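Local coordinates for protein adenosine deaminase (Burkholderia ambifaria, PDB 4GXW) that binds a zinc ion as an amidohydrolase of the adenosine and AMP deaminase family and probably deaminates adenosine or a related purine, at residues Q279-H284 / S319-T324. Residues are numbered along the deposited sequence; the frame is centred on the assembly and turned at random.
Sequences QWAERH and SHFGFT
Trp280, the first residue of the one-turn helix 280-283, takes the ring of Phe321 against one face of its indole. The pair is edge-to-face: Phe321 CZ stands 3.4 Å from Trp280 CH2, over the rim of the six-membered ring, and the planes meet at 71°. The indole reaches the segment 319-324 because chi1 of 168° sets CG opposite the backbone N. Its outer edge also meets His320: His320 CD2 lies in the indole plane, 3.8 Å from Trp280 CZ3. That imidazole is fixed by polar contacts at both nitrogens: His320 ND1 pairs with Ser319 OG at 2.7 Å, and NE2 bonds to the backbone oxygen of Pro10.

Ala281, the next residue, brings the two backbones together, its CA 6.0 Å from that of His320. The methyl CB rests 3.6 Å from His320 O, while Ala281 O comes equally near Phe321 CD1. Arg287 NH2 bonds to both of these carbonyl oxygens and so ties the helix to the loop.

Past the helix end, His284 flanks Phe321 from another direction. His284 CB touches Phe321 CE1 at 3.6 Å, and the phenyl edge is turned to the imidazole face in an offset edge-to-face pair, planes at 86°. Tyr243 and Tyr271 extend this largely buried aromatic cluster, and His284 ND1 accepts the backbone N-H of Met286.

The zinc ion lies about 12 Å from the His284 side chain, outside the contact. The contact packs helix 280-283, which precedes strand 295-298 of the TIM-barrel family fold, against the connection between helices 310-319 and 325-338.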
ATOM      1  N   GLN A 279      -3.237 -23.922  -3.570  1.00 19.25           N
ATOM      2  CA  GLN A 279      -2.628 -23.394  -4.788  1.00 20.15           C
ATOM      3  C   GLN A 279      -2.350 -21.893  -4.728  1.00 17.96           C
ATOM      4  O   GLN A 279      -1.735 -21.337  -5.634  1.00 17.17           O
ATOM      5  CB  GLN A 279      -3.500 -23.711  -6.011  1.00 21.35           C
ATOM      6  CG  GLN A 279      -3.183 -25.040  -6.686  1.00 28.46           C
ATOM      7  CD  GLN A 279      -3.835 -25.162  -8.047  1.00 34.63           C
ATOM      8  OE1 GLN A 279      -5.049 -25.340  -8.149  1.00 36.13           O
ATOM      9  NE2 GLN A 279      -3.035 -25.049  -9.103  1.00 33.95           N
ATOM     10  N   TRP A 280      -2.804 -21.240  -3.662  1.00 15.71           N
ATOM     11  CA  TRP A 280      -2.684 -19.785  -3.552  1.00 15.22           C
ATOM     12  C   TRP A 280      -1.246 -19.275  -3.707  1.00 14.08           C
ATOM     13  O   TRP A 280      -0.971 -18.425  -4.562  1.00 15.22           O
ATOM     14  CB  TRP A 280      -3.304 -19.293  -2.239  1.00 12.60           C
ATOM     15  CG  TRP A 280      -2.971 -17.874  -1.912  1.00 13.75           C
ATOM     16  CD1 TRP A 280      -3.536 -16.752  -2.448  1.00 11.15           C
ATOM     17  CD2 TRP A 280      -1.997 -17.418  -0.966  1.00 11.93           C
ATOM     18  NE1 TRP A 280      -2.966 -15.628  -1.898  1.00 11.93           N
ATOM     19  CE2 TRP A 280      -2.017 -16.012  -0.985  1.00 13.16           C
ATOM     20  CE3 TRP A 280      -1.110 -18.070  -0.106  1.00 14.50           C
ATOM     21  CZ2 TRP A 280      -1.187 -15.240  -0.170  1.00 12.27           C
ATOM     22  CZ3 TRP A 280      -0.279 -17.305   0.696  1.00 16.34           C
ATOM     23  CH2 TRP A 280      -0.320 -15.903   0.657  1.00 12.98           C
ATOM     24  N   ALA A 281      -0.329 -19.796  -2.903  1.00 13.82           N
ATOM     25  CA  ALA A 281       1.059 -19.346  -2.974  1.00 15.00           C
ATOM     26  C   ALA A 281       1.685 -19.692  -4.322  1.00 18.41           C
ATOM     27  O   ALA A 281       2.474 -18.919  -4.872  1.00 18.65           O
ATOM     28  CB  ALA A 281       1.873 -19.947  -1.848  1.00 20.28           C
ATOM     29  N   GLU A 282       1.332 -20.858  -4.849  1.00 16.78           N
ATOM     30  CA  GLU A 282       1.886 -21.339  -6.111  1.00 19.99           C
ATOM     31  C   GLU A 282       1.434 -20.558  -7.343  1.00 20.99           C
ATOM     32  O   GLU A 282       2.223 -20.337  -8.269  1.00 19.36           O
ATOM     33  CB  GLU A 282       1.525 -22.809  -6.294  1.00 22.38           C
ATOM     34  CG  GLU A 282       2.296 -23.735  -5.386  1.00 26.31           C
ATOM     35  CD  GLU A 282       3.762 -23.766  -5.739  1.00 29.10           C
ATOM     36  OE1 GLU A 282       4.073 -23.885  -6.947  1.00 31.67           O
ATOM     37  OE2 GLU A 282       4.601 -23.661  -4.817  1.00 30.60           O
ATOM     38  N   ARG A 283       0.169 -20.142  -7.351  1.00 17.76           N
ATOM     39  CA  ARG A 283      -0.442 -19.592  -8.560  1.00 19.57           C
ATOM     40  C   ARG A 283      -0.657 -18.086  -8.543  1.00 19.51           C
ATOM     41  O   ARG A 283      -1.131 -17.512  -9.526  1.00 21.97           O
ATOM     42  CB  ARG A 283      -1.763 -20.292  -8.858  1.00 18.96           C
ATOM     43  CG  ARG A 283      -1.595 -21.731  -9.310  1.00 23.10           C
ATOM     44  CD  ARG A 283      -0.613 -21.842 -10.476  1.00 29.39           C
ATOM     45  NE  ARG A 283      -0.997 -20.988 -11.598  1.00 35.18           N
ATOM     46  CZ  ARG A 283      -1.816 -21.364 -12.576  1.00 32.62           C
ATOM     47  NH1 ARG A 283      -2.339 -22.583 -12.573  1.00 30.04           N
ATOM     48  NH2 ARG A 283      -2.118 -20.520 -13.557  1.00 38.17           N
ATOM     49  N   HIS A 284      -0.311 -17.442  -7.435  1.00 16.36           N
ATOM     50  CA  HIS A 284      -0.374 -15.991  -7.362  1.00 13.27           C
ATOM     51  C   HIS A 284       0.548 -15.383  -8.419  1.00 16.45           C
ATOM     52  O   HIS A 284       1.738 -15.671  -8.437  1.00 15.61           O
ATOM     53  CB  HIS A 284       0.076 -15.538  -5.982  1.00 15.84           C
ATOM     54  CG  HIS A 284      -0.410 -14.180  -5.599  1.00 15.45           C
ATOM     55  ND1 HIS A 284      -0.219 -13.064  -6.387  1.00 13.57           N
ATOM     56  CD2 HIS A 284      -1.068 -13.755  -4.495  1.00 16.89           C
ATOM     57  CE1 HIS A 284      -0.742 -12.012  -5.785  1.00 16.32           C
ATOM     58  NE2 HIS A 284      -1.266 -12.404  -4.637  1.00 18.77           N
ATOM     59  N   SER A 319       8.666 -16.597   3.046  1.00 10.94           N
ATOM     60  CA  SER A 319       8.137 -17.848   3.588  1.00 13.67           C
ATOM     61  C   SER A 319       7.220 -18.584   2.619  1.00 11.28           C
ATOM     62  O   SER A 319       7.154 -19.804   2.641  1.00 14.73           O
ATOM     63  CB  SER A 319       7.380 -17.591   4.898  1.00 12.52           C
ATOM     64  OG  SER A 319       6.269 -16.739   4.672  1.00 12.16           O
ATOM     65  N   HIS A 320       6.491 -17.838   1.797  1.00 12.04           N
ATOM     66  CA  HIS A 320       5.462 -18.437   0.938  1.00 12.27           C
ATOM     67  C   HIS A 320       5.735 -18.323  -0.556  1.00 12.07           C
ATOM     68  O   HIS A 320       5.330 -19.200  -1.324  1.00 14.53           O
ATOM     69  CB  HIS A 320       4.087 -17.825   1.224  1.00 12.86           C
ATOM     70  CG  HIS A 320       3.479 -18.255   2.522  1.00 12.01           C
ATOM     71  ND1 HIS A 320       4.002 -17.905   3.750  1.00 12.91           N
ATOM     72  CD2 HIS A 320       2.378 -18.999   2.782  1.00 13.80           C
ATOM     73  CE1 HIS A 320       3.250 -18.415   4.710  1.00 12.43           C
ATOM     74  NE2 HIS A 320       2.256 -19.083   4.149  1.00 15.03           N
ATOM     75  N   PHE A 321       6.419 -17.265  -0.975  1.00 12.69           N
ATOM     76  CA  PHE A 321       6.512 -16.976  -2.400  1.00 13.93           C
ATOM     77  C   PHE A 321       7.864 -17.295  -3.046  1.00 13.09           C
ATOM     78  O   PHE A 321       8.093 -16.963  -4.215  1.00 16.50           O
ATOM     79  CB  PHE A 321       6.019 -15.557  -2.687  1.00 14.57           C
ATOM     80  CG  PHE A 321       4.550 -15.396  -2.430  1.00 10.56           C
ATOM     81  CD1 PHE A 321       3.633 -15.899  -3.336  1.00 13.80           C
ATOM     82  CD2 PHE A 321       4.083 -14.809  -1.265  1.00 12.49           C
ATOM     83  CE1 PHE A 321       2.273 -15.789  -3.105  1.00 14.76           C
ATOM     84  CE2 PHE A 321       2.725 -14.693  -1.023  1.00 12.41           C
ATOM     85  CZ  PHE A 321       1.816 -15.178  -1.953  1.00 15.60           C
ATOM     86  N   GLY A 322       8.729 -17.964  -2.295  1.00 13.52           N
ATOM     87  CA  GLY A 322       9.968 -18.486  -2.838  1.00 16.46           C
ATOM     88  C   GLY A 322      11.060 -17.473  -3.108  1.00 14.46           C
ATOM     89  O   GLY A 322      12.027 -17.782  -3.799  1.00 15.36           O
ATOM     90  N   PHE A 323      10.929 -16.270  -2.566  1.00 12.27           N
ATOM     91  CA  PHE A 323      11.947 -15.258  -2.812  1.00 12.71           C
ATOM     92  C   PHE A 323      13.080 -15.377  -1.808  1.00 14.23           C
ATOM     93  O   PHE A 323      12.847 -15.562  -0.612  1.00 16.46           O
ATOM     94  CB  PHE A 323      11.325 -13.866  -2.821  1.00 13.00           C
ATOM     95  CG  PHE A 323      10.370 -13.660  -3.956  1.00 10.45           C
ATOM     96  CD1 PHE A 323      10.809 -13.777  -5.270  1.00 10.77           C
ATOM     97  CD2 PHE A 323       9.030 -13.392  -3.718  1.00  9.83           C
ATOM     98  CE1 PHE A 323       9.928 -13.602  -6.336  1.00 12.56           C
ATOM     99  CE2 PHE A 323       8.143 -13.210  -4.775  1.00 12.32           C
ATOM    100  CZ  PHE A 323       8.597 -13.321  -6.083  1.00 12.78           C
ATOM    101  N   THR A 324      14.305 -15.274  -2.307  1.00 13.92           N
ATOM    102  CA  THR A 324      15.485 -15.419  -1.462  1.00 14.32           C
ATOM    103  C   THR A 324      15.854 -14.116  -0.774  1.00 12.88           C
ATOM    104  O   THR A 324      15.309 -13.050  -1.091  1.00 12.33           O
ATOM    105  CB  THR A 324      16.692 -15.829  -2.294  1.00 15.37           C
ATOM    106  OG1 THR A 324      16.987 -14.780  -3.225  1.00 15.08           O
ATOM    107  CG2 THR A 324      16.416 -17.141  -3.042  1.00 18.02           C
TER